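Local coordinates for thermotoga maritima TmcAL (Thermotoga maritima, PDB 5Y0T), which belongs to the HIGH nucleotidyl transferase family of the HUP clan and holds adenosine-5'-rp-alpha-thio-triphosphate in a pocket at its parallel strands, at residues F101-N106 and F188-R193; S105-F110 and E158-K163; G246-E251 and M400-V405. All coordinates share one frame; numbering follows the deposited sequence.

From the N terminus, the segment 101-106 comes first, at the end of strand 98-103, and interaction 1 joins it to strand 187-192, closing a largely helical excursion of 81 residues. Interaction 2 starts from the same stretch, sharing Ser105 and Asn106, and nests inside that loop: 105-110, at the start of helix 108-120, meets 158-163, just before helix 167-182. The two contacts touch where Ile108 packs on Phe188 and Thr190. Interaction 3 follows in series, bringing the loop at 246-251 to the one at 400-405 across 148 residues; its centre lies about 33 Å from that of interaction 1 and about 40 Å from that of interaction 2.

Interaction 1: F101-N106 and F188-R193; sequences FGSESN and FHTIKR. With TAT (adenosine-5'-rp-alpha-thio-triphosphate), chain E.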
loop_
_atom_site.group_PDB
_atom_site.type_symbol
_atom_site.label_atom_id
_atom_site.label_comp_id
_atom_site.label_asym_id
_atom_site.label_seq_id
_atom_site.Cartn_x
_atom_site.Cartn_y
_atom_site.Cartn_z
ATOM N N PHE A 101 29.464 -23.580 3.372
ATOM C CA PHE A 101 28.540 -22.880 4.266
ATOM C C PHE A 101 28.889 -23.144 5.724
ATOM O O PHE A 101 29.399 -24.208 6.049
ATOM C CB PHE A 101 27.084 -23.287 3.985
ATOM C CG PHE A 101 26.840 -24.784 4.019
ATOM C CD1 PHE A 101 26.822 -25.520 2.839
ATOM C CD2 PHE A 101 26.588 -25.438 5.213
ATOM C CE1 PHE A 101 26.598 -26.892 2.862
ATOM C CE2 PHE A 101 26.359 -26.805 5.240
ATOM C CZ PHE A 101 26.367 -27.529 4.057
ATOM N N GLY A 102 28.594 -22.177 6.593
ATOM C CA GLY A 102 28.792 -22.346 8.019
ATOM C C GLY A 102 27.789 -23.339 8.571
ATOM O O GLY A 102 26.637 -23.380 8.128
ATOM N N SER A 103 28.231 -24.131 9.543
ATOM C CA SER A 103 27.451 -25.257 10.053
ATOM C C SER A 103 27.605 -25.393 11.569
ATOM O O SER A 103 28.697 -25.203 12.110
ATOM C CB SER A 103 27.891 -26.538 9.329
ATOM O OG SER A 103 27.531 -27.714 10.026
ATOM N N GLU A 104 26.518 -25.710 12.270
ATOM C CA GLU A 104 26.621 -25.918 13.710
ATOM C C GLU A 104 27.365 -27.213 14.027
ATOM O O GLU A 104 28.153 -27.284 14.992
ATOM C CB GLU A 104 25.229 -25.941 14.366
ATOM C CG GLU A 104 24.491 -24.590 14.340
ATOM C CD GLU A 104 23.656 -24.380 13.084
ATOM O OE1 GLU A 104 23.753 -25.206 12.140
ATOM O OE2 GLU A 104 22.902 -23.380 13.038
ATOM N N SER A 105 27.061 -28.262 13.267
ATOM C CA SER A 105 27.675 -29.570 13.496
ATOM C C SER A 105 29.029 -29.715 12.806
ATOM O O SER A 105 29.871 -30.477 13.266
ATOM C CB SER A 105 26.754 -30.690 13.020
ATOM O OG SER A 105 26.613 -30.624 11.613
ATOM N N ASN A 106 29.207 -28.995 11.694
ATOM C CA ASN A 106 30.370 -29.164 10.810
ATOM C C ASN A 106 30.488 -30.623 10.340
ATOM O O ASN A 106 31.588 -31.187 10.240
ATOM C CB ASN A 106 31.663 -28.721 11.519
ATOM C CG ASN A 106 32.821 -28.511 10.549
ATOM O OD1 ASN A 106 32.617 -28.138 9.391
ATOM N ND2 ASN A 106 34.040 -28.779 11.012
ATOM N N PHE A 188 30.024 -29.535 -2.017
ATOM C CA PHE A 188 29.631 -28.771 -0.828
ATOM C C PHE A 188 30.535 -29.080 0.366
ATOM O O PHE A 188 31.036 -30.196 0.509
ATOM C CB PHE A 188 28.151 -29.034 -0.473
ATOM C CG PHE A 188 27.190 -28.369 -1.425
ATOM C CD1 PHE A 188 26.778 -29.018 -2.581
ATOM C CD2 PHE A 188 26.757 -27.077 -1.196
ATOM C CE1 PHE A 188 25.919 -28.394 -3.473
ATOM C CE2 PHE A 188 25.894 -26.434 -2.084
ATOM C CZ PHE A 188 25.472 -27.090 -3.219
ATOM N N HIS A 189 30.789 -28.066 1.183
ATOM C CA HIS A 189 31.676 -28.205 2.345
ATOM C C HIS A 189 31.059 -27.451 3.509
ATOM O O HIS A 189 30.426 -26.432 3.298
ATOM C CB HIS A 189 33.065 -27.624 2.087
ATOM C CG HIS A 189 33.676 -28.035 0.786
ATOM N ND1 HIS A 189 34.694 -28.958 0.707
ATOM C CD2 HIS A 189 33.429 -27.630 -0.483
ATOM C CE1 HIS A 189 35.043 -29.114 -0.558
ATOM N NE2 HIS A 189 34.284 -28.328 -1.302
ATOM N N THR A 190 31.283 -27.931 4.727
ATOM C CA THR A 190 30.911 -27.189 5.928
ATOM C C THR A 190 32.153 -26.583 6.549
ATOM O O THR A 190 33.252 -27.117 6.397
ATOM C CB THR A 190 30.239 -28.081 7.015
ATOM O OG1 THR A 190 31.202 -29.023 7.519
ATOM C CG2 THR A 190 29.060 -28.837 6.463
ATOM N N ILE A 191 31.984 -25.448 7.218
ATOM C CA ILE A 191 32.946 -25.041 8.226
ATOM C C ILE A 191 32.184 -24.827 9.529
ATOM O O ILE A 191 30.988 -24.540 9.514
ATOM C CB ILE A 191 33.736 -23.762 7.812
ATOM C CG1 ILE A 191 32.800 -22.585 7.492
ATOM C CG2 ILE A 191 34.643 -24.071 6.627
ATOM C CD1 ILE A 191 32.624 -21.619 8.648
ATOM N N LYS A 192 32.876 -24.986 10.655
ATOM C CA LYS A 192 32.236 -24.847 11.955
ATOM C C LYS A 192 31.885 -23.395 12.286
ATOM O O LYS A 192 32.757 -22.531 12.269
ATOM C CB LYS A 192 33.148 -25.394 13.059
ATOM C CG LYS A 192 32.533 -25.293 14.462
ATOM C CD LYS A 192 31.474 -26.376 14.694
ATOM C CE LYS A 192 30.881 -26.287 16.106
ATOM N NZ LYS A 192 29.906 -25.145 16.202
ATOM N N ARG A 193 30.626 -23.134 12.626
ATOM C CA ARG A 193 30.261 -21.822 13.176
ATOM C C ARG A 193 30.772 -21.660 14.587
ATOM O O ARG A 193 30.669 -22.584 15.387
ATOM C CB ARG A 193 28.750 -21.614 13.171
ATOM C CG ARG A 193 28.168 -21.454 11.780
ATOM C CD ARG A 193 26.660 -21.322 11.848
ATOM N NE ARG A 193 26.262 -20.173 12.651
ATOM C CZ ARG A 193 25.894 -19.001 12.139
ATOM N NH1 ARG A 193 25.875 -18.828 10.817
ATOM N NH2 ARG A 193 25.543 -18.006 12.949
HETATM N N1 TAT E . 31.214 -18.529 12.319
HETATM C C2 TAT E . 31.362 -19.175 11.146
HETATM N N3 TAT E . 30.610 -18.923 10.061
HETATM C C4 TAT E . 29.640 -17.978 10.099
HETATM C C5 TAT E . 29.429 -17.217 11.334
HETATM C C6 TAT E . 30.294 -17.559 12.487
HETATM N N6 TAT E . 30.166 -16.912 13.671
HETATM N N7 TAT E . 28.426 -16.348 11.090
HETATM C C8 TAT E . 28.029 -16.524 9.803
HETATM N N9 TAT E . 28.758 -17.497 9.218
HETATM P PA TAT E . 24.832 -14.986 6.368
HETATM P PB TAT E . 23.883 -15.754 9.041
HETATM P PG TAT E . 23.851 -14.657 11.715
HETATM C "C1'" TAT E . 28.605 -17.982 7.829
HETATM O O1A TAT E . 24.923 -13.845 12.421
HETATM O O1B TAT E . 22.388 -15.822 9.126
HETATM S S1G TAT E . 23.682 -16.197 5.370
HETATM C "C2'" TAT E . 27.181 -18.492 7.610
HETATM O "O2'" TAT E . 26.994 -19.802 8.146
HETATM O O2A TAT E . 25.090 -13.607 5.785
HETATM O O2B TAT E . 24.676 -17.036 9.014
HETATM O O2G TAT E . 22.546 -13.901 11.567
HETATM C "C3'" TAT E . 27.063 -18.429 6.103
HETATM O "O3'" TAT E . 27.611 -19.612 5.491
HETATM O O3A TAT E . 24.295 -14.726 7.869
HETATM O O3B TAT E . 24.452 -14.802 10.223
HETATM O O3G TAT E . 23.670 -16.079 12.191
HETATM C "C4'" TAT E . 27.932 -17.228 5.743
HETATM O "O4'" TAT E . 28.764 -16.939 6.873
HETATM C "C5'" TAT E . 27.089 -15.987 5.430
HETATM O "O5'" TAT E . 26.252 -15.718 6.555
#
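With CG anti to its carbonyl carbon (chi1 -69°), Arg193 runs along the backbone of 101-106, its CG 3.5 Å from Ser103 N, and a bend at chi3 (59°) turns the guanidinium to the triphosphate of TAT. NH1 of Arg193 donates to TAT O2B at 2.8 Å and weakly to O2', while NH2 reaches O3G at 2.8 Å; adenine atom N7 lies over one guanidinium face. Gly102 N adds a nearly straight bond (176°) to O3' of TAT at 3.0 Å.

Backbone bonds between the parallel strands fix the positions from which both groups reach TAT: Phe101 N donates to His189 O at 3.0 Å, Ile191 N to Phe101 O, Ser103 N to Ile191 O at 2.8 Å, and Arg193 N to Ser103 O at 2.9 Å. His189 O also sits over one face of the Phe101 ring, whose edge meets Phe188 CD2; Phe101 CE2 touches Thr190 CG2 at 3.6 Å.

This strand pair edges the nucleotide pocket in the parallel part of the mixed sheet, as in HUP-clan proteins. Helix 108-120 covers the side of Phe101 and Thr190, helix 15-28 packs on Ile191, and helix 167-182 on Phe188.

Interaction 2: S105-F110 and E158-K163; sequences SNDIEF and EEEVLK
Lys163 lies obliquely across the ring of Phe110 and ends between two carboxylates. Its aliphatic chain, extended beyond CG, brings CD over one ring face, 4.1 Å from the Phe110 centroid, as a CH-pi contact, while CB comes near Phe110 CE2. NZ of Lys163 is 4.6 Å from the same centroid in an off-centre cation-pi contact; the two carboxylates probably do more to balance the charge.

The Asp107 side chain crosses Lys163 at about a right angle. OD2 of Asp107 forms a salt bridge with Lys163 NZ at 2.9 Å, although the hydrogen bond within it is weak. Glu160, three residues before Lys163, offers OE2 to NZ at 2.9 Å on the anti side of its carboxylate and 17° out of that plane. The two carboxylate planes are 44° apart, and Asp107 OD2 comes within 3.7 Å of Glu160 OE2; the shared ammonium probably offsets this repulsion.

Phe110 and Glu160 run past each other in opposite senses, Phe110 CD1 touching Glu160 CD at 3.7 Å. The far end of the ring reaches the backbone, with Phe110 CZ 3.3 Å from Glu160 O. Asp107 is the N-cap of helix 108-120: a chi1 of -170°, which swings CG to the side of the carbonyl carbon, lets OD1 accept from Phe110 N at 3.2 Å, met from above the carboxylate plane. The N-cap residue thus also takes part in a three-residue salt-bridge network with Glu160 and Lys163. Ser105 CB meets Lys163 CD, while Ser105 OG accepts from Asp107 N in an ST turn and is hydrogen-bonded to Asp169.

The contact joins the N-terminal end of helix 108-120 to the turn leading into helix 167-182. Val161 packs on helix 139-153, and Ile108 on strand 187-192.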
loop_
_atom_site.group_PDB
_atom_site.type_symbol
_atom_site.label_atom_id
_atom_site.label_comp_id
_atom_site.label_asym_id
_atom_site.label_seq_id
_atom_site.Cartn_x
_atom_site.Cartn_y
_atom_site.Cartn_z
ATOM N N SER A 105 27.061 -28.262 13.267
ATOM C CA SER A 105 27.675 -29.570 13.496
ATOM C C SER A 105 29.029 -29.715 12.806
ATOM O O SER A 105 29.871 -30.477 13.266
ATOM C CB SER A 105 26.754 -30.690 13.020
ATOM O OG SER A 105 26.613 -30.624 11.613
ATOM N N ASN A 106 29.207 -28.995 11.694
ATOM C CA ASN A 106 30.370 -29.164 10.810
ATOM C C ASN A 106 30.488 -30.623 10.340
ATOM O O ASN A 106 31.588 -31.187 10.240
ATOM C CB ASN A 106 31.663 -28.721 11.519
ATOM C CG ASN A 106 32.821 -28.511 10.549
ATOM O OD1 ASN A 106 32.617 -28.138 9.391
ATOM N ND2 ASN A 106 34.040 -28.779 11.012
ATOM N N ASP A 107 29.339 -31.252 10.107
ATOM C CA ASP A 107 29.321 -32.643 9.665
ATOM C C ASP A 107 28.720 -32.737 8.262
ATOM O O ASP A 107 27.512 -32.943 8.121
ATOM C CB ASP A 107 28.492 -33.454 10.672
ATOM C CG ASP A 107 28.591 -34.955 10.472
ATOM O OD1 ASP A 107 29.057 -35.405 9.404
ATOM O OD2 ASP A 107 28.168 -35.681 11.402
ATOM N N ILE A 108 29.568 -32.744 7.236
ATOM C CA ILE A 108 29.066 -32.624 5.869
ATOM C C ILE A 108 28.470 -33.957 5.425
ATOM O O ILE A 108 27.511 -33.999 4.653
ATOM C CB ILE A 108 30.173 -32.192 4.876
ATOM C CG1 ILE A 108 29.605 -32.028 3.471
ATOM C CG2 ILE A 108 31.337 -33.192 4.879
ATOM C CD1 ILE A 108 28.703 -30.824 3.312
ATOM N N GLU A 109 29.041 -35.044 5.927
ATOM C CA GLU A 109 28.581 -36.381 5.565
ATOM C C GLU A 109 27.159 -36.621 6.054
ATOM O O GLU A 109 26.342 -37.177 5.328
ATOM C CB GLU A 109 29.514 -37.451 6.130
ATOM C CG GLU A 109 30.883 -37.466 5.484
ATOM C CD GLU A 109 31.490 -38.856 5.460
ATOM O OE1 GLU A 109 30.787 -39.823 5.837
ATOM O OE2 GLU A 109 32.669 -38.979 5.062
ATOM N N PHE A 110 26.865 -36.180 7.276
ATOM C CA PHE A 110 25.504 -36.283 7.802
ATOM C C PHE A 110 24.526 -35.486 6.932
ATOM O O PHE A 110 23.455 -35.986 6.561
ATOM C CB PHE A 110 25.431 -35.809 9.264
ATOM C CG PHE A 110 24.016 -35.591 9.750
ATOM C CD1 PHE A 110 23.200 -36.667 10.055
ATOM C CD2 PHE A 110 23.497 -34.311 9.869
ATOM C CE1 PHE A 110 21.888 -36.473 10.482
ATOM C CE2 PHE A 110 22.192 -34.105 10.285
ATOM C CZ PHE A 110 21.382 -35.193 10.596
ATOM N N GLU A 158 18.895 -42.298 15.492
ATOM C CA GLU A 158 17.925 -41.256 15.169
ATOM C C GLU A 158 18.219 -39.932 15.865
ATOM O O GLU A 158 17.779 -38.875 15.415
ATOM C CB GLU A 158 16.520 -41.725 15.541
ATOM C CG GLU A 158 16.377 -42.088 17.007
ATOM C CD GLU A 158 14.930 -42.171 17.452
ATOM O OE1 GLU A 158 14.060 -41.607 16.756
ATOM O OE2 GLU A 158 14.661 -42.801 18.497
ATOM N N GLU A 159 18.953 -39.984 16.973
ATOM C CA GLU A 159 19.290 -38.767 17.699
ATOM C C GLU A 159 20.156 -37.840 16.852
ATOM O O GLU A 159 20.185 -36.632 17.080
ATOM C CB GLU A 159 19.995 -39.100 19.016
ATOM C CG GLU A 159 19.063 -39.670 20.064
ATOM C CD GLU A 159 19.759 -39.941 21.387
ATOM O OE1 GLU A 159 20.999 -39.787 21.456
ATOM O OE2 GLU A 159 19.062 -40.309 22.358
ATOM N N GLU A 160 20.849 -38.408 15.868
ATOM C CA GLU A 160 21.693 -37.617 14.987
ATOM C C GLU A 160 20.851 -36.620 14.185
ATOM O O GLU A 160 21.312 -35.529 13.852
ATOM C CB GLU A 160 22.497 -38.520 14.047
ATOM C CG GLU A 160 23.956 -38.091 13.905
ATOM C CD GLU A 160 24.670 -38.751 12.735
ATOM O OE1 GLU A 160 24.151 -39.758 12.202
ATOM O OE2 GLU A 160 25.752 -38.253 12.343
ATOM N N VAL A 161 19.606 -36.994 13.902
ATOM C CA VAL A 161 18.684 -36.142 13.149
ATOM C C VAL A 161 18.373 -34.844 13.907
ATOM O O VAL A 161 18.020 -33.828 13.299
ATOM C CB VAL A 161 17.369 -36.905 12.825
ATOM C CG1 VAL A 161 16.450 -36.080 11.921
ATOM C CG2 VAL A 161 17.690 -38.241 12.160
ATOM N N LEU A 162 18.535 -34.867 15.229
ATOM C CA LEU A 162 18.336 -33.666 16.044
ATOM C C LEU A 162 19.225 -32.492 15.606
ATOM O O LEU A 162 18.932 -31.340 15.929
ATOM C CB LEU A 162 18.582 -33.977 17.521
ATOM C CG LEU A 162 17.535 -34.865 18.188
ATOM C CD1 LEU A 162 18.043 -35.392 19.529
ATOM C CD2 LEU A 162 16.244 -34.086 18.379
ATOM N N LYS A 163 20.295 -32.773 14.864
ATOM C CA LYS A 163 21.151 -31.708 14.334
ATOM C C LYS A 163 20.362 -30.758 13.430
ATOM O O LYS A 163 20.737 -29.600 13.236
ATOM C CB LYS A 163 22.333 -32.297 13.563
ATOM C CG LYS A 163 23.382 -33.009 14.426
ATOM C CD LYS A 163 24.402 -33.711 13.526
ATOM C CE LYS A 163 25.236 -34.717 14.290
ATOM N NZ LYS A 163 26.056 -35.521 13.342
#

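Interaction 3: G246-E251 and M400-V405; sequences GPVFLE and MFFPSV
Two irregular connections meet here, the one between helices 231-242 and 254-261 and the one between helices 381-399 and 412-415. Pro403 and Val248 carry the contact. The Pro403 ring is directed at the backbone around the cis peptide bond that precedes Pro247: its CG lies 3.7 Å from Gly246 O and 3.6 Å from Pro247 O, and its CD lies 3.7 Å from Gly246 N. These are van der Waals contacts of ring carbons with peptide atoms.

Beside them both methyls of Val248 touch Phe401, and CG2 also nears Phe402. CG1, anti to the backbone N (chi1 175°), meets Phe401 CB at 4.2 Å, the two side chains crossing at about a right angle. CG2 of Val248 lies 3.9 Å from Phe401 O and approaches Phe402 CD1 obliquely at 4.3 Å. The Phe401 ring leads away from 246-251 and meets Phe397 instead.

A backbone bond between Ser404 and Gly244 joins the same two connections next to this contact, and one between Val248 and Val49 ties the first to an earlier loop. Met400 packs on Ser259 of the second subunit. The result is apolar loop-to-loop packing beside a cis-proline peptide, joining the connection after helix 231-242 to the one after helix 381-399.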
loop_
_atom_site.group_PDB
_atom_site.type_symbol
_atom_site.label_atom_id
_atom_site.label_comp_id
_atom_site.label_asym_id
_atom_site.label_seq_id
_atom_site.Cartn_x
_atom_site.Cartn_y
_atom_site.Cartn_z
ATOM N N GLY A 246 21.142 5.065 6.042
ATOM C CA GLY A 246 20.947 4.026 7.039
ATOM C C GLY A 246 20.975 4.609 8.434
ATOM O O GLY A 246 21.248 5.786 8.597
ATOM N N PRO A 247 20.681 3.788 9.454
ATOM C CA PRO A 247 20.267 2.395 9.311
ATOM C C PRO A 247 18.813 2.336 8.897
ATOM O O PRO A 247 18.089 3.299 9.120
ATOM C CB PRO A 247 20.469 1.816 10.718
ATOM C CG PRO A 247 20.230 2.998 11.627
ATOM C CD PRO A 247 20.728 4.223 10.863
ATOM N N VAL A 248 18.404 1.240 8.279
ATOM C CA VAL A 248 17.000 1.023 7.959
ATOM C C VAL A 248 16.514 -0.153 8.794
ATOM O O VAL A 248 17.118 -1.229 8.754
ATOM C CB VAL A 248 16.786 0.726 6.460
ATOM C CG1 VAL A 248 15.307 0.390 6.187
ATOM C CG2 VAL A 248 17.247 1.916 5.601
ATOM N N PHE A 249 15.445 0.044 9.565
ATOM C CA PHE A 249 14.933 -1.025 10.436
ATOM C C PHE A 249 13.506 -1.398 10.051
ATOM O O PHE A 249 12.778 -0.587 9.481
ATOM C CB PHE A 249 14.965 -0.617 11.916
ATOM C CG PHE A 249 16.349 -0.393 12.472
ATOM C CD1 PHE A 249 17.270 -1.430 12.523
ATOM C CD2 PHE A 249 16.722 0.853 12.963
ATOM C CE1 PHE A 249 18.542 -1.227 13.049
ATOM C CE2 PHE A 249 17.991 1.065 13.485
ATOM C CZ PHE A 249 18.905 0.014 13.525
ATOM N N LEU A 250 13.107 -2.625 10.363
ATOM C CA LEU A 250 11.751 -3.075 10.049
ATOM C C LEU A 250 10.699 -2.163 10.660
ATOM O O LEU A 250 9.666 -1.892 10.053
ATOM C CB LEU A 250 11.533 -4.499 10.542
ATOM C CG LEU A 250 10.157 -5.083 10.230
ATOM C CD1 LEU A 250 9.911 -5.107 8.746
ATOM C CD2 LEU A 250 10.068 -6.482 10.821
ATOM N N GLU A 251 10.967 -1.671 11.860
ATOM C CA GLU A 251 9.967 -0.859 12.539
ATOM C C GLU A 251 9.736 0.460 11.786
ATOM O O GLU A 251 8.643 1.042 11.874
ATOM C CB GLU A 251 10.365 -0.615 14.002
ATOM C CG GLU A 251 11.697 0.077 14.198
ATOM C CD GLU A 251 12.831 -0.877 14.534
ATOM O OE1 GLU A 251 12.808 -2.046 14.078
ATOM O OE2 GLU A 251 13.754 -0.441 15.257
ATOM N N MET A 400 12.503 4.534 0.086
ATOM C CA MET A 400 11.600 5.498 0.750
ATOM C C MET A 400 11.840 5.546 2.260
ATOM O O MET A 400 11.374 6.465 2.946
ATOM C CB MET A 400 10.135 5.158 0.480
ATOM C CG MET A 400 9.602 5.690 -0.855
ATOM S SD MET A 400 9.868 7.464 -1.033
ATOM C CE MET A 400 8.853 8.139 0.308
ATOM N N PHE A 401 12.504 4.521 2.788
ATOM C CA PHE A 401 12.779 4.455 4.229
ATOM C C PHE A 401 14.199 4.844 4.641
ATOM O O PHE A 401 14.542 4.762 5.823
ATOM C CB PHE A 401 12.409 3.064 4.744
ATOM C CG PHE A 401 10.965 2.746 4.516
ATOM C CD1 PHE A 401 10.010 3.110 5.454
ATOM C CD2 PHE A 401 10.554 2.168 3.325
ATOM C CE1 PHE A 401 8.661 2.865 5.231
ATOM C CE2 PHE A 401 9.215 1.912 3.082
ATOM C CZ PHE A 401 8.258 2.257 4.049
ATOM N N PHE A 402 15.019 5.256 3.673
ATOM C CA PHE A 402 16.248 5.983 3.989
ATOM C C PHE A 402 15.877 7.117 4.935
ATOM O O PHE A 402 14.917 7.845 4.672
ATOM C CB PHE A 402 16.905 6.582 2.738
ATOM C CG PHE A 402 17.590 5.592 1.840
ATOM C CD1 PHE A 402 18.237 4.475 2.351
ATOM C CD2 PHE A 402 17.622 5.815 0.465
ATOM C CE1 PHE A 402 18.913 3.585 1.512
ATOM C CE2 PHE A 402 18.271 4.919 -0.389
ATOM C CZ PHE A 402 18.918 3.797 0.144
ATOM N N PRO A 403 16.630 7.281 6.034
ATOM C CA PRO A 403 16.306 8.320 7.016
ATOM C C PRO A 403 16.249 9.731 6.420
ATOM O O PRO A 403 15.401 10.502 6.834
ATOM C CB PRO A 403 17.441 8.192 8.040
ATOM C CG PRO A 403 17.750 6.703 8.016
ATOM C CD PRO A 403 17.650 6.338 6.539
ATOM N N SER A 404 17.113 10.058 5.466
ATOM C CA SER A 404 17.116 11.406 4.899
ATOM C C SER A 404 16.334 11.435 3.597
ATOM O O SER A 404 16.599 10.662 2.681
ATOM C CB SER A 404 18.548 11.895 4.680
ATOM O OG SER A 404 19.223 12.015 5.926
ATOM N N VAL A 405 15.354 12.325 3.528
ATOM C CA VAL A 405 14.516 12.460 2.335
ATOM C C VAL A 405 15.333 12.819 1.079
ATOM O O VAL A 405 14.940 12.491 -0.043
ATOM C CB VAL A 405 13.410 13.530 2.576
ATOM C CG1 VAL A 405 14.025 14.922 2.692
ATOM C CG2 VAL A 405 12.357 13.485 1.477
#